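Local coordinates for glucose-binding protein (Thermus thermophilus HB27, PDB 2B3F) that binds glucose or galactose and probably delivers the sugar to a binding-protein-dependent transport system, at residues 216-219 with 220-224; 362-365 with 366-370. One frame throughout, in Å; residues are numbered along the deposited sequence.

Contact 1 comes first along the chain, in the loop that leads from helix 199-212 to helix 224-233. Contact 2 follows much later, within helix 354-370. Their centres are 15 Å apart and their nearest atoms about 7 Å, so they do not touch. Both lie on the same side of the chain's centre. Helix 199-212 connects them: residues 362-365 pack on its Trp205 and Phe208, and its chain runs on into contact 1. The end of contact 1 enters the galactose pocket through Trp224. Contact 2 lies away from that pocket and joins the late helix 354-370 to earlier helices of this solute-binding protein.

Contact 1 (216-219 with 220-224); sequences NKDA and AGLSW
Leu222 reaches back over the turn made by residues 216-219. Its CB lies near Ala219 O. From there CG turns to stand beside the backbone N and anti to the carbonyl carbon (chi1 -55°), which sets Leu222 CG 3.6 Å from Asp218 O. The two methyls then part. Leu222 CD2 stays within 4.1 Å of Asp218 O. Leu222 CD1 goes on to the polar pair beyond, where it meets Asn216 ND2 at 3.4 Å and Asp218 OD1 at 4.0 Å. Asn216 and Leu222 approach from opposite directions.

The polar pair is joined by its own bond. Asn216 ND2 donates to Asp218 OD1 over 2.8 Å, with an N-H...O angle of 164°. The acceptor lies in the amide plane, and OD1 is met nearly along its C-O axis. The other end of the amide is held too, because OD1 of Asn216 accepts from the backbone N of Leu163. Bonds at both ends fix the flip of this buried amide.

The backbone here is a type I beta turn from Asn216 to Ala219, which runs at Ala219 into a short 3-10 turn. The beta turn is closed by a weak bond from Ala219 N to Asn216 O. Gly221 N gives a second weak bond to Asp218 O, at 3.4 Å. One water bridges Lys217 O and Ala220 N, donating to Lys217 O at 2.8 Å and accepting from Ala220 N at 2.9 Å. Beyond Leu222 the chain enters helix 224-233. Ser223 is its N-cap, with OG bonded to Gln226 N. Trp224, the first residue of that helix, touches the bound galactose, and its NE1 donates to Glu13 OE1.

Contact 2 (362-365 with 366-370); sequences TVME and IFLQT
Met364 and Leu368 meet one helical turn apart on helix 354-370. Met364 CG lies 3.6 Å from Leu368 CD2, and Met364 SD is farther from Leu368 CD2, at 4.0 Å. This side is tightly packed: both side chains touch Gln169 of helix 166-190, and Met364 also touches Trp173 there and Trp205 and Phe208 of helix 199-212. Leu368 CD2 is modelled only 2.9 Å from Met364 O. With chi2 nearly eclipsed (-16°), the exact place of this methyl is doubtful.

The Ile366 side chain lies against carbonyls of the preceding turn. Its CG1 sits between the backbone N and the carbonyl carbon (chi1 66°), which brings Ile366 CG1 within 3.1 Å of Val363 O. Ile366 CG2 lies 3.5 Å from Thr362 O. With an alanine in place of Ile366, the branches beside these oxygens would be gone, and a gap would probably open toward Ala379 of helix 373-387.

The Glu365 and Gln369 side is looser and exposed. Gln369 CG comes only to 3.8 Å from Glu365 O.

Thr370 OG1 donates to Ile366 O at 2.6 Å, and Thr370 N donates to it too. Two bonds thus grip Ile366 O in the last turn, and the hydroxyl, also bonded to Asn372 N, is tied back to the helix backbone.

Contact 1 (216-219 with 220-224)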
loop_
_atom_site.group_PDB
_atom_site.type_symbol
_atom_site.label_atom_id
_atom_site.label_comp_id
_atom_site.label_asym_id
_atom_site.label_seq_id
_atom_site.Cartn_x
_atom_site.Cartn_y
_atom_site.Cartn_z
ATOM N N ASN A 216 19.429 -6.677 5.587
ATOM C CA ASN A 216 20.080 -7.814 4.940
ATOM C C ASN A 216 20.627 -7.404 3.558
ATOM O O ASN A 216 19.969 -6.705 2.783
ATOM C CB ASN A 216 19.126 -9.021 4.814
ATOM C CG ASN A 216 17.754 -8.628 4.288
ATOM O OD1 ASN A 216 17.040 -7.881 4.967
ATOM N ND2 ASN A 216 17.380 -9.130 3.094
ATOM N N LYS A 217 21.835 -7.864 3.241
ATOM C CA LYS A 217 22.515 -7.431 2.034
ATOM C C LYS A 217 21.956 -8.092 0.776
ATOM O O LYS A 217 22.225 -7.627 -0.341
ATOM C CB LYS A 217 24.026 -7.715 2.160
ATOM C CG LYS A 217 24.688 -7.029 3.359
ATOM C CD LYS A 217 25.318 -5.705 2.979
ATOM C CE LYS A 217 25.716 -4.856 4.196
ATOM N NZ LYS A 217 26.317 -5.655 5.308
ATOM N N ASP A 218 21.181 -9.162 0.953
ATOM C CA ASP A 218 20.552 -9.870 -0.170
ATOM C C ASP A 218 19.134 -9.347 -0.534
ATOM O O ASP A 218 18.413 -9.977 -1.320
ATOM C CB ASP A 218 20.507 -11.387 0.085
ATOM C CG ASP A 218 19.643 -11.794 1.291
ATOM O OD1 ASP A 218 19.272 -10.955 2.141
ATOM O OD2 ASP A 218 19.352 -13.006 1.402
ATOM N N ALA A 219 18.779 -8.194 0.032
ATOM C CA ALA A 219 17.430 -7.632 -0.090
ATOM C C ALA A 219 16.909 -7.568 -1.528
ATOM O O ALA A 219 15.729 -7.858 -1.770
ATOM C CB ALA A 219 17.389 -6.276 0.540
ATOM N N ALA A 220 17.757 -7.185 -2.480
ATOM C CA ALA A 220 17.301 -6.879 -3.842
ATOM C C ALA A 220 16.516 -8.001 -4.524
ATOM O O ALA A 220 15.665 -7.723 -5.354
ATOM C CB ALA A 220 18.469 -6.481 -4.737
ATOM N N GLY A 221 16.804 -9.255 -4.204
ATOM C CA GLY A 221 16.163 -10.382 -4.862
ATOM C C GLY A 221 15.065 -11.047 -4.049
ATOM O O GLY A 221 14.622 -12.117 -4.421
ATOM N N LEU A 222 14.624 -10.418 -2.951
ATOM C CA LEU A 222 13.589 -11.000 -2.089
ATOM C C LEU A 222 12.221 -10.342 -2.298
ATOM O O LEU A 222 12.134 -9.141 -2.450
ATOM C CB LEU A 222 13.945 -10.859 -0.613
ATOM C CG LEU A 222 15.300 -11.398 -0.120
ATOM C CD1 LEU A 222 15.330 -11.302 1.407
ATOM C CD2 LEU A 222 15.562 -12.793 -0.592
ATOM N N SER A 223 11.174 -11.152 -2.281
ATOM C CA SER A 223 9.810 -10.628 -2.228
ATOM C C SER A 223 9.485 -10.000 -0.865
ATOM O O SER A 223 10.160 -10.227 0.136
ATOM C CB SER A 223 8.826 -11.757 -2.512
ATOM O OG SER A 223 8.786 -12.631 -1.413
ATOM N N TRP A 224 8.377 -9.237 -0.790
ATOM C CA TRP A 224 7.963 -8.717 0.494
ATOM C C TRP A 224 7.648 -9.837 1.479
ATOM O O TRP A 224 7.982 -9.700 2.639
ATOM C CB TRP A 224 6.804 -7.715 0.374
ATOM C CG TRP A 224 5.448 -8.300 0.060
ATOM C CD1 TRP A 224 4.849 -8.383 -1.155
ATOM C CD2 TRP A 224 4.511 -8.837 1.002
ATOM N NE1 TRP A 224 3.590 -8.937 -1.036
ATOM C CE2 TRP A 224 3.379 -9.249 0.277
ATOM C CE3 TRP A 224 4.533 -9.038 2.386
ATOM C CZ2 TRP A 224 2.272 -9.835 0.898
ATOM C CZ3 TRP A 224 3.449 -9.638 2.988
ATOM C CH2 TRP A 224 2.333 -10.016 2.247
HETATM O O HOH W 1 20.588 -6.715 -2.373
#

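Contact 2 (362-365 with 366-370)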
loop_
_atom_site.group_PDB
_atom_site.type_symbol
_atom_site.label_atom_id
_atom_site.label_comp_id
_atom_site.label_asym_id
_atom_site.label_seq_id
_atom_site.Cartn_x
_atom_site.Cartn_y
_atom_site.Cartn_z
ATOM N N THR A 362 14.026 4.317 -9.856
ATOM C CA THR A 362 15.325 4.737 -10.411
ATOM C C THR A 362 16.095 5.613 -9.443
ATOM O O THR A 362 17.303 5.449 -9.216
ATOM C CB THR A 362 15.115 5.509 -11.731
ATOM O OG1 THR A 362 14.443 4.659 -12.656
ATOM C CG2 THR A 362 16.452 5.956 -12.350
ATOM N N VAL A 363 15.393 6.568 -8.851
ATOM C CA VAL A 363 15.966 7.354 -7.778
ATOM C C VAL A 363 16.502 6.458 -6.670
ATOM O O VAL A 363 17.618 6.649 -6.175
ATOM C CB VAL A 363 14.942 8.356 -7.187
ATOM C CG1 VAL A 363 15.545 9.115 -6.017
ATOM C CG2 VAL A 363 14.477 9.308 -8.260
ATOM N N MET A 364 15.710 5.473 -6.267
ATOM C CA MET A 364 16.122 4.588 -5.213
ATOM C C MET A 364 17.365 3.791 -5.626
ATOM O O MET A 364 18.294 3.677 -4.839
ATOM C CB MET A 364 14.960 3.665 -4.801
ATOM C CG MET A 364 15.306 2.702 -3.687
ATOM S SD MET A 364 15.826 3.529 -2.167
ATOM C CE MET A 364 14.345 4.516 -1.794
ATOM N N GLU A 365 17.401 3.283 -6.855
ATOM C CA GLU A 365 18.630 2.623 -7.381
ATOM C C GLU A 365 19.867 3.500 -7.215
ATOM O O GLU A 365 20.914 3.036 -6.730
ATOM C CB GLU A 365 18.481 2.246 -8.842
ATOM C CG GLU A 365 17.565 1.069 -9.057
ATOM C CD GLU A 365 17.452 0.645 -10.511
ATOM O OE1 GLU A 365 17.565 1.512 -11.416
ATOM O OE2 GLU A 365 17.236 -0.573 -10.752
ATOM N N ILE A 366 19.758 4.770 -7.594
ATOM C CA ILE A 366 20.913 5.668 -7.502
ATOM C C ILE A 366 21.278 6.036 -6.057
ATOM O O ILE A 366 22.450 6.346 -5.761
ATOM C CB ILE A 366 20.815 6.891 -8.472
ATOM C CG1 ILE A 366 19.675 7.835 -8.118
ATOM C CG2 ILE A 366 20.613 6.380 -9.875
ATOM C CD1 ILE A 366 20.014 8.902 -7.140
ATOM N N PHE A 367 20.330 5.955 -5.130
ATOM C CA PHE A 367 20.722 6.076 -3.745
ATOM C C PHE A 367 21.466 4.801 -3.322
ATOM O O PHE A 367 22.445 4.892 -2.595
ATOM C CB PHE A 367 19.570 6.342 -2.785
ATOM C CG PHE A 367 20.037 6.585 -1.389
ATOM C CD1 PHE A 367 20.713 7.761 -1.074
ATOM C CD2 PHE A 367 19.869 5.630 -0.403
ATOM C CE1 PHE A 367 21.155 7.999 0.206
ATOM C CE2 PHE A 367 20.343 5.846 0.885
ATOM C CZ PHE A 367 20.977 7.037 1.193
ATOM N N LEU A 368 21.004 3.631 -3.761
ATOM C CA LEU A 368 21.650 2.391 -3.312
ATOM C C LEU A 368 23.106 2.340 -3.785
ATOM O O LEU A 368 23.978 1.872 -3.053
ATOM C CB LEU A 368 20.914 1.133 -3.773
ATOM C CG LEU A 368 19.651 0.650 -3.045
ATOM C CD1 LEU A 368 19.462 1.271 -1.695
ATOM C CD2 LEU A 368 18.443 0.945 -3.849
ATOM N N GLN A 369 23.384 2.821 -4.995
ATOM C CA GLN A 369 24.771 2.794 -5.483
ATOM C C GLN A 369 25.625 3.930 -4.941
ATOM O O GLN A 369 26.731 3.667 -4.469
ATOM C CB GLN A 369 24.858 2.700 -7.009
ATOM C CG GLN A 369 24.249 1.412 -7.572
ATOM C CD GLN A 369 24.606 0.129 -6.765
ATOM O OE1 GLN A 369 23.805 -0.350 -5.932
ATOM N NE2 GLN A 369 25.809 -0.421 -7.009
ATOM N N THR A 370 25.140 5.165 -4.961
ATOM C CA THR A 370 25.928 6.300 -4.471
ATOM C C THR A 370 25.916 6.466 -2.952
ATOM O O THR A 370 26.861 7.007 -2.381
ATOM C CB THR A 370 25.435 7.638 -5.063
ATOM O OG1 THR A 370 24.122 7.922 -4.566
ATOM C CG2 THR A 370 25.400 7.588 -6.591
#